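Local atomic coordinates of fructose-bisphosphate aldolase (Thermus caldophilus, PDB entry 2FJK), a protein that belongs to the class II fructose-bisphosphate aldolase family, enzymes built on a TIM-barrel fold, and is modelled here with bound 1,3-dihydroxyacetonephosphate. Residues 19-33 / 43-56. Sequence-based numbering, arbitrary orientation.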
loop_
_atom_site.group_PDB
_atom_site.type_symbol
_atom_site.label_atom_id
_atom_site.label_comp_id
_atom_site.label_asym_id
_atom_site.label_seq_id
_atom_site.Cartn_x
_atom_site.Cartn_y
_atom_site.Cartn_z
ATOM N N VAL A 19 -3.811 -14.261 -24.295
ATOM C CA VAL A 19 -3.115 -13.471 -23.299
ATOM C C VAL A 19 -2.220 -14.408 -22.512
ATOM O O VAL A 19 -2.661 -15.464 -22.056
ATOM C CB VAL A 19 -4.101 -12.804 -22.336
ATOM C CG1 VAL A 19 -3.364 -12.277 -21.120
ATOM C CG2 VAL A 19 -4.828 -11.683 -23.049
ATOM N N GLY A 20 -0.961 -14.024 -22.355
ATOM C CA GLY A 20 -0.036 -14.869 -21.623
ATOM C C GLY A 20 -0.120 -14.775 -20.111
ATOM O O GLY A 20 -0.261 -13.689 -19.548
ATOM N N ALA A 21 -0.064 -15.929 -19.454
ATOM C CA ALA A 21 -0.073 -15.993 -17.999
ATOM C C ALA A 21 1.337 -16.492 -17.730
ATOM O O ALA A 21 1.777 -17.473 -18.334
ATOM C CB ALA A 21 -1.116 -17.000 -17.493
ATOM N N PHE A 22 2.057 -15.803 -16.853
ATOM C CA PHE A 22 3.425 -16.185 -16.559
ATOM C C PHE A 22 3.667 -16.358 -15.070
ATOM O O PHE A 22 3.328 -15.486 -14.263
ATOM C CB PHE A 22 4.391 -15.146 -17.125
ATOM C CG PHE A 22 4.200 -14.876 -18.593
ATOM C CD1 PHE A 22 3.218 -13.993 -19.030
ATOM C CD2 PHE A 22 4.996 -15.513 -19.539
ATOM C CE1 PHE A 22 3.028 -13.743 -20.390
ATOM C CE2 PHE A 22 4.816 -15.273 -20.905
ATOM C CZ PHE A 22 3.827 -14.385 -21.329
ATOM N N ASN A 23 4.263 -17.490 -14.717
ATOM C CA ASN A 23 4.549 -17.805 -13.324
ATOM C C ASN A 23 5.712 -16.988 -12.811
ATOM O O ASN A 23 6.688 -16.770 -13.524
ATOM C CB ASN A 23 4.847 -19.298 -13.172
ATOM C CG ASN A 23 3.620 -20.135 -13.354
ATOM O OD1 ASN A 23 2.843 -20.341 -12.412
ATOM N ND2 ASN A 23 3.413 -20.608 -14.573
ATOM N N THR A 24 5.585 -16.531 -11.568
ATOM C CA THR A 24 6.614 -15.723 -10.927
ATOM C C THR A 24 6.839 -16.260 -9.536
ATOM O O THR A 24 5.911 -16.760 -8.913
ATOM C CB THR A 24 6.182 -14.272 -10.717
ATOM O OG1 THR A 24 5.529 -13.782 -11.888
ATOM C CG2 THR A 24 7.397 -13.421 -10.395
ATOM N N ASN A 25 8.057 -16.110 -9.041
ATOM C CA ASN A 25 8.395 -16.562 -7.704
ATOM C C ASN A 25 9.181 -15.513 -6.909
ATOM O O ASN A 25 9.384 -15.665 -5.710
ATOM C CB ASN A 25 9.156 -17.888 -7.791
ATOM C CG ASN A 25 8.216 -19.071 -7.984
ATOM O OD1 ASN A 25 7.665 -19.590 -7.020
ATOM N ND2 ASN A 25 8.007 -19.478 -9.235
ATOM N N ASN A 26 9.608 -14.439 -7.571
ATOM C CA ASN A 26 10.333 -13.390 -6.868
ATOM C C ASN A 26 10.276 -12.049 -7.597
ATOM O O ASN A 26 9.438 -11.841 -8.490
ATOM C CB ASN A 26 11.795 -13.809 -6.611
ATOM C CG ASN A 26 12.608 -13.957 -7.887
ATOM O OD1 ASN A 26 12.136 -13.667 -8.979
ATOM N ND2 ASN A 26 13.843 -14.405 -7.744
HETATM N N MSE A 27 11.156 -11.135 -7.198
HETATM C CA MSE A 27 11.200 -9.811 -7.805
HETATM C C MSE A 27 11.640 -9.852 -9.273
HETATM O O MSE A 27 10.929 -9.379 -10.149
HETATM C CB MSE A 27 12.156 -8.898 -7.037
HETATM C CG MSE A 27 12.072 -7.430 -7.465
HETATM SE SE MSE A 27 13.458 -6.376 -6.613
HETATM C CE MSE A 27 12.977 -6.728 -4.773
ATOM N N GLU A 28 12.806 -10.430 -9.534
ATOM C CA GLU A 28 13.329 -10.499 -10.903
ATOM C C GLU A 28 12.350 -11.019 -11.953
ATOM O O GLU A 28 12.268 -10.469 -13.060
ATOM C CB GLU A 28 14.615 -11.333 -10.939
ATOM C CG GLU A 28 15.850 -10.588 -10.396
ATOM C CD GLU A 28 16.045 -10.734 -8.890
ATOM O OE1 GLU A 28 15.080 -11.111 -8.188
ATOM O OE2 GLU A 28 17.168 -10.465 -8.408
ATOM N N PHE A 29 11.612 -12.078 -11.624
ATOM C CA PHE A 29 10.650 -12.618 -12.580
ATOM C C PHE A 29 9.479 -11.668 -12.765
ATOM O O PHE A 29 8.976 -11.514 -13.879
ATOM C CB PHE A 29 10.108 -13.975 -12.135
ATOM C CG PHE A 29 11.016 -15.137 -12.438
ATOM C CD1 PHE A 29 12.182 -15.341 -11.714
ATOM C CD2 PHE A 29 10.689 -16.041 -13.439
ATOM C CE1 PHE A 29 13.005 -16.422 -11.978
ATOM C CE2 PHE A 29 11.509 -17.129 -13.713
ATOM C CZ PHE A 29 12.667 -17.319 -12.981
ATOM N N THR A 30 9.047 -11.022 -11.684
ATOM C CA THR A 30 7.913 -10.120 -11.790
ATOM C C THR A 30 8.240 -8.901 -12.637
ATOM O O THR A 30 7.408 -8.435 -13.413
ATOM C CB THR A 30 7.422 -9.632 -10.427
ATOM O OG1 THR A 30 7.210 -10.751 -9.560
ATOM C CG2 THR A 30 6.105 -8.893 -10.601
ATOM N N GLN A 31 9.454 -8.385 -12.483
ATOM C CA GLN A 31 9.888 -7.222 -13.249
ATOM C C GLN A 31 9.969 -7.557 -14.734
ATOM O O GLN A 31 9.476 -6.800 -15.586
ATOM C CB GLN A 31 11.264 -6.762 -12.778
ATOM C CG GLN A 31 11.317 -6.382 -11.315
ATOM C CD GLN A 31 12.712 -5.965 -10.897
ATOM O OE1 GLN A 31 13.668 -6.726 -11.038
ATOM N NE2 GLN A 31 12.835 -4.751 -10.386
ATOM N N ALA A 32 10.611 -8.685 -15.036
ATOM C CA ALA A 32 10.775 -9.126 -16.422
ATOM C C ALA A 32 9.421 -9.274 -17.111
ATOM O O ALA A 32 9.215 -8.774 -18.223
ATOM C CB ALA A 32 11.534 -10.450 -16.471
ATOM N N ILE A 33 8.502 -9.958 -16.443
ATOM C CA ILE A 33 7.184 -10.163 -17.002
ATOM C C ILE A 33 6.450 -8.853 -17.266
ATOM O O ILE A 33 5.954 -8.639 -18.372
ATOM C CB ILE A 33 6.306 -11.021 -16.088
ATOM C CG1 ILE A 33 6.949 -12.396 -15.863
ATOM C CG2 ILE A 33 4.936 -11.182 -16.713
ATOM C CD1 ILE A 33 6.225 -13.223 -14.811
ATOM N N PRO A 43 -1.662 -6.932 -22.589
ATOM C CA PRO A 43 -2.302 -7.226 -21.305
ATOM C C PRO A 43 -1.498 -8.417 -20.797
ATOM O O PRO A 43 -0.835 -9.070 -21.592
ATOM C CB PRO A 43 -3.726 -7.597 -21.710
ATOM C CG PRO A 43 -3.544 -8.183 -23.101
ATOM C CD PRO A 43 -2.562 -7.238 -23.721
ATOM N N VAL A 44 -1.521 -8.697 -19.497
ATOM C CA VAL A 44 -0.750 -9.821 -18.977
ATOM C C VAL A 44 -1.331 -10.347 -17.671
ATOM O O VAL A 44 -2.035 -9.634 -16.956
ATOM C CB VAL A 44 0.735 -9.420 -18.737
ATOM C CG1 VAL A 44 0.838 -8.456 -17.566
ATOM C CG2 VAL A 44 1.591 -10.666 -18.485
ATOM N N ILE A 45 -1.034 -11.607 -17.377
ATOM C CA ILE A 45 -1.495 -12.256 -16.161
ATOM C C ILE A 45 -0.300 -12.733 -15.348
ATOM O O ILE A 45 0.573 -13.432 -15.865
ATOM C CB ILE A 45 -2.382 -13.483 -16.475
ATOM C CG1 ILE A 45 -3.698 -13.026 -17.109
ATOM C CG2 ILE A 45 -2.675 -14.264 -15.201
ATOM C CD1 ILE A 45 -4.603 -14.169 -17.533
ATOM N N LEU A 46 -0.247 -12.336 -14.082
ATOM C CA LEU A 46 0.825 -12.782 -13.200
ATOM C C LEU A 46 0.288 -14.022 -12.474
ATOM O O LEU A 46 -0.681 -13.948 -11.715
ATOM C CB LEU A 46 1.200 -11.674 -12.210
ATOM C CG LEU A 46 1.847 -10.450 -12.866
ATOM C CD1 LEU A 46 2.308 -9.461 -11.815
ATOM C CD2 LEU A 46 3.033 -10.906 -13.675
ATOM N N ALA A 47 0.906 -15.168 -12.737
ATOM C CA ALA A 47 0.476 -16.423 -12.131
ATOM C C ALA A 47 1.365 -16.845 -10.977
ATOM O O ALA A 47 2.592 -16.821 -11.073
ATOM C CB ALA A 47 0.438 -17.537 -13.195
ATOM N N LEU A 48 0.736 -17.219 -9.874
ATOM C CA LEU A 48 1.479 -17.672 -8.723
ATOM C C LEU A 48 0.944 -19.007 -8.228
ATOM O O LEU A 48 -0.176 -19.092 -7.748
ATOM C CB LEU A 48 1.405 -16.654 -7.589
ATOM C CG LEU A 48 2.266 -15.399 -7.689
ATOM C CD1 LEU A 48 1.663 -14.427 -8.707
ATOM C CD2 LEU A 48 2.344 -14.758 -6.311
ATOM N N SER A 49 1.760 -20.046 -8.328
ATOM C CA SER A 49 1.354 -21.364 -7.858
ATOM C C SER A 49 1.318 -21.296 -6.340
ATOM O O SER A 49 1.597 -20.248 -5.739
ATOM C CB SER A 49 2.381 -22.407 -8.284
ATOM O OG SER A 49 3.607 -22.184 -7.592
ATOM N N GLU A 50 0.974 -22.413 -5.714
ATOM C CA GLU A 50 0.950 -22.476 -4.264
ATOM C C GLU A 50 2.402 -22.516 -3.801
ATOM O O GLU A 50 2.726 -22.083 -2.687
ATOM C CB GLU A 50 0.190 -23.720 -3.803
ATOM C CG GLU A 50 -1.190 -23.395 -3.248
ATOM C CD GLU A 50 -2.043 -24.627 -3.045
ATOM O OE1 GLU A 50 -1.514 -25.642 -2.550
ATOM O OE2 GLU A 50 -3.246 -24.580 -3.376
ATOM N N GLY A 51 3.277 -23.022 -4.672
ATOM C CA GLY A 51 4.695 -23.083 -4.351
ATOM C C GLY A 51 5.254 -21.666 -4.320
ATOM O O GLY A 51 6.061 -21.316 -3.453
ATOM N N ALA A 52 4.806 -20.841 -5.266
ATOM C CA ALA A 52 5.242 -19.458 -5.343
ATOM C C ALA A 52 4.819 -18.754 -4.066
ATOM O O ALA A 52 5.606 -18.061 -3.436
ATOM C CB ALA A 52 4.621 -18.767 -6.556
HETATM N N MSE A 53 3.565 -18.936 -3.681
HETATM C CA MSE A 53 3.068 -18.302 -2.466
HETATM C C MSE A 53 3.826 -18.712 -1.207
HETATM O O MSE A 53 4.063 -17.882 -0.335
HETATM C CB MSE A 53 1.576 -18.570 -2.313
HETATM C CG MSE A 53 0.735 -17.673 -3.221
HETATM SE SE MSE A 53 -1.134 -17.999 -3.013
HETATM C CE MSE A 53 -1.471 -16.820 -1.508
ATOM N N LYS A 54 4.209 -19.982 -1.111
ATOM C CA LYS A 54 4.965 -20.454 0.047
ATOM C C LYS A 54 6.370 -19.858 -0.007
ATOM O O LYS A 54 6.861 -19.311 0.974
ATOM C CB LYS A 54 5.061 -21.985 0.045
ATOM C CG LYS A 54 5.803 -22.574 1.239
ATOM C CD LYS A 54 6.020 -24.075 1.059
ATOM C CE LYS A 54 6.248 -24.794 2.389
ATOM N NZ LYS A 54 7.469 -24.342 3.110
ATOM N N TYR A 55 7.003 -19.957 -1.172
ATOM C CA TYR A 55 8.358 -19.433 -1.378
ATOM C C TYR A 55 8.426 -17.914 -1.227
ATOM O O TYR A 55 9.313 -17.375 -0.554
ATOM C CB TYR A 55 8.856 -19.807 -2.777
ATOM C CG TYR A 55 10.266 -19.337 -3.070
ATOM C CD1 TYR A 55 11.369 -20.037 -2.590
ATOM C CD2 TYR A 55 10.492 -18.178 -3.816
ATOM C CE1 TYR A 55 12.661 -19.601 -2.850
ATOM C CE2 TYR A 55 11.784 -17.724 -4.079
ATOM C CZ TYR A 55 12.863 -18.442 -3.598
ATOM O OH TYR A 55 14.137 -18.011 -3.883
ATOM N N GLY A 56 7.485 -17.226 -1.862
ATOM C CA GLY A 56 7.472 -15.775 -1.811
ATOM C C GLY A 56 6.817 -15.159 -0.596
ATOM O O GLY A 56 7.261 -14.117 -0.110
HETATM O O HOH W 1 0.241 -11.395 -22.779
HETATM O O HOH W 2 4.056 -19.299 -9.775
#
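Strands 19-23 and 44-47 run parallel at 26°, joined by four backbone hydrogen bonds: Ile45 N to Gly20 O, Phe22 N to Ile45 O, Ala47 N to Phe22 O and Thr24 N to Ala47 O. A water continues the pairing at the start, accepting from Gly20 N and donating to Pro43 O.

Ala21, Asn23, Ile45 and Ala47 share one face of the sheet. There Ala21 CB lies 3.9 Å from Ile45 CB. Phe22 and Leu46 point to the other face. With chi1 at 70°, CG1 of Val44 sits between the backbone N and the carbonyl carbon, and CG2, opposite the backbone N, is the methyl that reaches Phe22 CD1 (3.7 Å) and Ile33 CG2 (3.8 Å). The side chains of Ile33 and Leu46 lie alongside, pointing opposite ways, with Ile33 CG2 3.6 Å from Leu46 CD2. Thr30 CG2 meets the other methyl, Leu46 CD1.

This is a beta-alpha-beta unit of the TIM barrel: helix 27-38 links the two parallel strands and packs over the Phe22 and Leu46 side. At the C-terminal strand ends, Asn23 touches bound 1,3-dihydroxyacetonephosphate. A second water accepts from Ser49 N (2.8 Å) and lies 3.1 Å from Asn23 OD1, to which it may donate.

Ser49 is the N-cap of helix 50-68; its OG accepts from Ala52 N. Ala52 CB sits 3.4 Å from Thr24 O. The Tyr55 ring presents its CD2 edge to Asn25 O, in plane, at 3.3 Å. Its OH is hydrogen-bonded to Glu28 of the second subunit.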